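Local coordinates for Lin0012 protein (Listeria innocua, PDB 3K17) that probably phosphorylates phosphomevalonate at the expense of ATP, the second of the three steps from mevalonate to isopentenyl diphosphate, at residues 120-132 with 142-154. Numbering follows the deposited sequence.
Sequences SAAATVAVINALM and LKKFKLAALSHLV
Lys-144 reaches across to Asn-129 at one end of this helix pair, and its path can be followed atom by atom. Lys-144 CB lies 3.9 Å from CG2 of Ile-128, which also rests on the Lys-144 carbonyl; CG then passes CG of Met-132, and Lys-144 CD packs 3.9 Å from CB of Met-132, the Lys-144 and Met-132 side chains lying alongside one another and pointing oppositely. A bend at chi3 carries CE over to Asn-129, where Lys-144 NZ donates a 2.7 Å hydrogen bond to Asn-129 OD1. The C=O...N angle of 154° and a 25° tilt from the amide plane place the ammonium near, but not in, that plane.

Midway, Ala-148 CB sits 4.0 Å from both Ile-128 CG1 and Thr-124 CG2. The small residue fits the close spacing here, where the CA atoms of Ala-148 and Val-125 are 5.8 Å apart. Thr-124 turns CG2 anti to its own N, toward the Ala-148 carbonyl, while OG1 donates to Ser-120 O and accepts from a water that also bonds Ser-151 OG.

At the other end Ser-120 OG meets NE2 of His-152 at 2.7 Å, near the plane of the imidazole; either may be the donor. The same ring stacks on Phe-77 of helix 76-91.

The axes, 9.3 Å apart, run at 134°, closer to antiparallel than parallel. Ala-122 and Ala-126 turn to Ile-39 of the mixed sheet, so helix 119-135 is layered between strands and helix 141-156, a helices-on-sheet, alpha+beta arrangement consistent with the N-terminal domain of GHMP kinases.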
loop_
_atom_site.group_PDB
_atom_site.type_symbol
_atom_site.label_atom_id
_atom_site.label_comp_id
_atom_site.label_asym_id
_atom_site.label_seq_id
_atom_site.Cartn_x
_atom_site.Cartn_y
_atom_site.Cartn_z
ATOM N N SER A 120 -28.026 -4.834 -14.365
ATOM C CA SER A 120 -26.862 -5.719 -14.362
ATOM C C SER A 120 -27.150 -7.087 -14.986
ATOM O O SER A 120 -26.334 -7.621 -15.736
ATOM C CB SER A 120 -26.308 -5.887 -12.931
ATOM O OG SER A 120 -27.246 -6.510 -12.053
ATOM N N ALA A 121 -28.309 -7.653 -14.686
ATOM C CA ALA A 121 -28.669 -8.951 -15.249
ATOM C C ALA A 121 -28.845 -8.836 -16.766
ATOM O O ALA A 121 -28.323 -9.652 -17.526
ATOM C CB ALA A 121 -29.953 -9.450 -14.616
ATOM N N ALA A 122 -29.572 -7.811 -17.204
ATOM C CA ALA A 122 -29.824 -7.629 -18.630
ATOM C C ALA A 122 -28.539 -7.467 -19.431
ATOM O O ALA A 122 -28.407 -8.004 -20.539
ATOM C CB ALA A 122 -30.740 -6.437 -18.852
ATOM N N ALA A 123 -27.586 -6.729 -18.876
ATOM C CA ALA A 123 -26.318 -6.520 -19.560
ATOM C C ALA A 123 -25.568 -7.846 -19.649
ATOM O O ALA A 123 -25.006 -8.199 -20.693
ATOM C CB ALA A 123 -25.476 -5.479 -18.802
ATOM N N THR A 124 -25.547 -8.576 -18.542
ATOM C CA THR A 124 -24.877 -9.867 -18.505
ATOM C C THR A 124 -25.473 -10.801 -19.579
ATOM O O THR A 124 -24.749 -11.423 -20.362
ATOM C CB THR A 124 -25.040 -10.518 -17.122
ATOM O OG1 THR A 124 -24.449 -9.675 -16.128
ATOM C CG2 THR A 124 -24.356 -11.879 -17.083
ATOM N N VAL A 125 -26.794 -10.886 -19.607
ATOM C CA VAL A 125 -27.492 -11.744 -20.570
ATOM C C VAL A 125 -27.238 -11.300 -22.013
ATOM O O VAL A 125 -27.134 -12.138 -22.908
ATOM C CB VAL A 125 -29.021 -11.770 -20.273
ATOM C CG1 VAL A 125 -29.794 -12.439 -21.414
ATOM C CG2 VAL A 125 -29.269 -12.537 -18.971
ATOM N N ALA A 126 -27.122 -9.992 -22.241
ATOM C CA ALA A 126 -26.867 -9.478 -23.580
ATOM C C ALA A 126 -25.488 -9.936 -24.067
ATOM O O ALA A 126 -25.329 -10.350 -25.223
ATOM C CB ALA A 126 -26.958 -7.942 -23.593
ATOM N N VAL A 127 -24.492 -9.866 -23.186
ATOM C CA VAL A 127 -23.150 -10.290 -23.547
ATOM C C VAL A 127 -23.123 -11.793 -23.862
ATOM O O VAL A 127 -22.583 -12.211 -24.894
ATOM C CB VAL A 127 -22.143 -9.983 -22.403
ATOM C CG1 VAL A 127 -20.803 -10.687 -22.663
ATOM C CG2 VAL A 127 -21.936 -8.461 -22.297
ATOM N N ILE A 128 -23.713 -12.602 -22.986
ATOM C CA ILE A 128 -23.711 -14.047 -23.204
ATOM C C ILE A 128 -24.417 -14.387 -24.517
ATOM O O ILE A 128 -23.894 -15.154 -25.327
ATOM C CB ILE A 128 -24.389 -14.799 -22.031
ATOM C CG1 ILE A 128 -23.591 -14.575 -20.732
ATOM C CG2 ILE A 128 -24.510 -16.304 -22.359
ATOM C CD1 ILE A 128 -22.134 -15.008 -20.794
ATOM N N ASN A 129 -25.598 -13.815 -24.732
ATOM C CA ASN A 129 -26.329 -14.084 -25.963
ATOM C C ASN A 129 -25.582 -13.629 -27.197
ATOM O O ASN A 129 -25.549 -14.345 -28.200
ATOM C CB ASN A 129 -27.706 -13.434 -25.946
ATOM C CG ASN A 129 -28.766 -14.364 -25.411
ATOM O OD1 ASN A 129 -28.634 -15.577 -25.509
ATOM N ND2 ASN A 129 -29.830 -13.805 -24.859
ATOM N N ALA A 130 -24.982 -12.445 -27.131
ATOM C CA ALA A 130 -24.234 -11.925 -28.269
ATOM C C ALA A 130 -23.031 -12.795 -28.639
ATOM O O ALA A 130 -22.794 -13.053 -29.813
ATOM C CB ALA A 130 -23.773 -10.496 -27.990
ATOM N N LEU A 131 -22.268 -13.248 -27.650
ATOM C CA LEU A 131 -21.089 -14.061 -27.941
ATOM C C LEU A 131 -21.438 -15.490 -28.340
ATOM O O LEU A 131 -20.731 -16.099 -29.144
ATOM C CB LEU A 131 -20.119 -14.071 -26.748
ATOM C CG LEU A 131 -19.413 -12.726 -26.478
ATOM C CD1 LEU A 131 -18.607 -12.787 -25.193
ATOM C CD2 LEU A 131 -18.514 -12.384 -27.651
HETATM N N MSE A 132 -22.511 -16.036 -27.774
HETATM C CA MSE A 132 -22.908 -17.385 -28.136
HETATM C C MSE A 132 -23.489 -17.384 -29.549
HETATM O O MSE A 132 -23.183 -18.269 -30.349
HETATM C CB MSE A 132 -23.927 -17.950 -27.147
HETATM C CG MSE A 132 -23.363 -18.243 -25.757
HETATM SE SE MSE A 132 -21.782 -19.365 -25.728
HETATM C CE MSE A 132 -20.418 -17.969 -25.693
ATOM N N LEU A 142 -30.608 -23.021 -21.668
ATOM C CA LEU A 142 -30.328 -23.348 -20.275
ATOM C C LEU A 142 -28.837 -23.233 -19.966
ATOM O O LEU A 142 -28.458 -22.819 -18.874
ATOM C CB LEU A 142 -30.820 -24.755 -19.942
ATOM C CG LEU A 142 -30.440 -25.277 -18.556
ATOM C CD1 LEU A 142 -30.949 -24.317 -17.479
ATOM C CD2 LEU A 142 -31.028 -26.677 -18.361
ATOM N N LYS A 143 -27.991 -23.611 -20.917
ATOM C CA LYS A 143 -26.558 -23.504 -20.697
ATOM C C LYS A 143 -26.183 -22.016 -20.655
ATOM O O LYS A 143 -25.331 -21.609 -19.867
ATOM C CB LYS A 143 -25.775 -24.228 -21.799
ATOM C CG LYS A 143 -25.896 -25.751 -21.755
ATOM C CD LYS A 143 -25.028 -26.412 -22.830
ATOM C CE LYS A 143 -25.245 -27.927 -22.911
ATOM N NZ LYS A 143 -24.732 -28.664 -21.721
ATOM N N LYS A 144 -26.825 -21.207 -21.492
ATOM C CA LYS A 144 -26.552 -19.772 -21.498
ATOM C C LYS A 144 -26.985 -19.168 -20.161
ATOM O O LYS A 144 -26.320 -18.283 -19.623
ATOM C CB LYS A 144 -27.271 -19.095 -22.669
ATOM C CG LYS A 144 -26.764 -19.583 -24.023
ATOM C CD LYS A 144 -27.201 -18.710 -25.188
ATOM C CE LYS A 144 -28.692 -18.835 -25.468
ATOM N NZ LYS A 144 -29.086 -17.998 -26.633
ATOM N N PHE A 145 -28.090 -19.656 -19.606
ATOM C CA PHE A 145 -28.534 -19.143 -18.322
ATOM C C PHE A 145 -27.454 -19.426 -17.283
ATOM O O PHE A 145 -27.146 -18.574 -16.455
ATOM C CB PHE A 145 -29.828 -19.812 -17.858
ATOM C CG PHE A 145 -30.104 -19.609 -16.401
ATOM C CD1 PHE A 145 -30.607 -18.395 -15.934
ATOM C CD2 PHE A 145 -29.795 -20.607 -15.479
ATOM C CE1 PHE A 145 -30.793 -18.179 -14.572
ATOM C CE2 PHE A 145 -29.980 -20.395 -14.111
ATOM C CZ PHE A 145 -30.481 -19.176 -13.660
ATOM N N LYS A 146 -26.899 -20.636 -17.324
ATOM C CA LYS A 146 -25.864 -21.037 -16.379
ATOM C C LYS A 146 -24.620 -20.145 -16.474
ATOM O O LYS A 146 -24.040 -19.781 -15.462
ATOM C CB LYS A 146 -25.462 -22.500 -16.609
ATOM C CG LYS A 146 -26.534 -23.528 -16.260
ATOM C CD LYS A 146 -26.003 -24.932 -16.514
ATOM C CE LYS A 146 -27.040 -26.007 -16.228
ATOM N NZ LYS A 146 -26.485 -27.366 -16.509
ATOM N N LEU A 147 -24.198 -19.823 -17.690
ATOM C CA LEU A 147 -23.039 -18.953 -17.863
ATOM C C LEU A 147 -23.368 -17.583 -17.262
ATOM O O LEU A 147 -22.601 -17.043 -16.473
ATOM C CB LEU A 147 -22.704 -18.798 -19.349
ATOM C CG LEU A 147 -22.161 -20.031 -20.079
ATOM C CD1 LEU A 147 -22.114 -19.757 -21.576
ATOM C CD2 LEU A 147 -20.771 -20.386 -19.547
ATOM N N ALA A 148 -24.526 -17.042 -17.631
ATOM C CA ALA A 148 -24.964 -15.739 -17.149
ATOM C C ALA A 148 -25.157 -15.711 -15.634
ATOM O O ALA A 148 -24.826 -14.714 -14.973
ATOM C CB ALA A 148 -26.258 -15.334 -17.855
ATOM N N ALA A 149 -25.691 -16.799 -15.085
ATOM C CA ALA A 149 -25.929 -16.896 -13.649
ATOM C C ALA A 149 -24.625 -16.966 -12.845
ATOM O O ALA A 149 -24.491 -16.300 -11.812
ATOM C CB ALA A 149 -26.798 -18.115 -13.340
ATOM N N LEU A 150 -23.679 -17.784 -13.302
ATOM C CA LEU A 150 -22.392 -17.899 -12.617
ATOM C C LEU A 150 -21.700 -16.541 -12.649
ATOM O O LEU A 150 -21.162 -16.086 -11.648
ATOM C CB LEU A 150 -21.488 -18.923 -13.307
ATOM C CG LEU A 150 -21.812 -20.409 -13.133
ATOM C CD1 LEU A 150 -20.820 -21.259 -13.916
ATOM C CD2 LEU A 150 -21.755 -20.763 -11.653
ATOM N N SER A 151 -21.714 -15.907 -13.817
ATOM C CA SER A 151 -21.085 -14.601 -13.989
ATOM C C SER A 151 -21.656 -13.584 -13.009
ATOM O O SER A 151 -20.925 -12.966 -12.234
ATOM C CB SER A 151 -21.302 -14.092 -15.422
ATOM O OG SER A 151 -20.720 -12.806 -15.615
ATOM N N HIS A 152 -22.973 -13.431 -13.043
ATOM C CA HIS A 152 -23.654 -12.462 -12.206
ATOM C C HIS A 152 -23.559 -12.716 -10.704
ATOM O O HIS A 152 -23.419 -11.772 -9.929
ATOM C CB HIS A 152 -25.123 -12.358 -12.631
ATOM C CG HIS A 152 -25.823 -11.145 -12.100
ATOM N ND1 HIS A 152 -26.336 -11.077 -10.822
ATOM C CD2 HIS A 152 -26.078 -9.944 -12.673
ATOM C CE1 HIS A 152 -26.880 -9.886 -10.630
ATOM N NE2 HIS A 152 -26.735 -9.179 -11.737
ATOM N N LEU A 153 -23.614 -13.973 -10.283
ATOM C CA LEU A 153 -23.558 -14.248 -8.854
ATOM C C LEU A 153 -22.190 -13.953 -8.230
ATOM O O LEU A 153 -22.125 -13.432 -7.124
ATOM C CB LEU A 153 -24.009 -15.686 -8.561
ATOM C CG LEU A 153 -23.098 -16.903 -8.677
ATOM C CD1 LEU A 153 -22.144 -16.949 -7.487
ATOM C CD2 LEU A 153 -23.971 -18.168 -8.695
ATOM N N VAL A 154 -21.091 -14.254 -8.915
ATOM C CA VAL A 154 -19.809 -13.932 -8.293
ATOM C C VAL A 154 -19.549 -12.419 -8.300
ATOM O O VAL A 154 -18.826 -11.910 -7.445
ATOM C CB VAL A 154 -18.618 -14.689 -8.947
ATOM C CG1 VAL A 154 -18.842 -16.201 -8.816
ATOM C CG2 VAL A 154 -18.452 -14.283 -10.396
HETATM O O HOH W 1 -21.985 -10.591 -15.017
#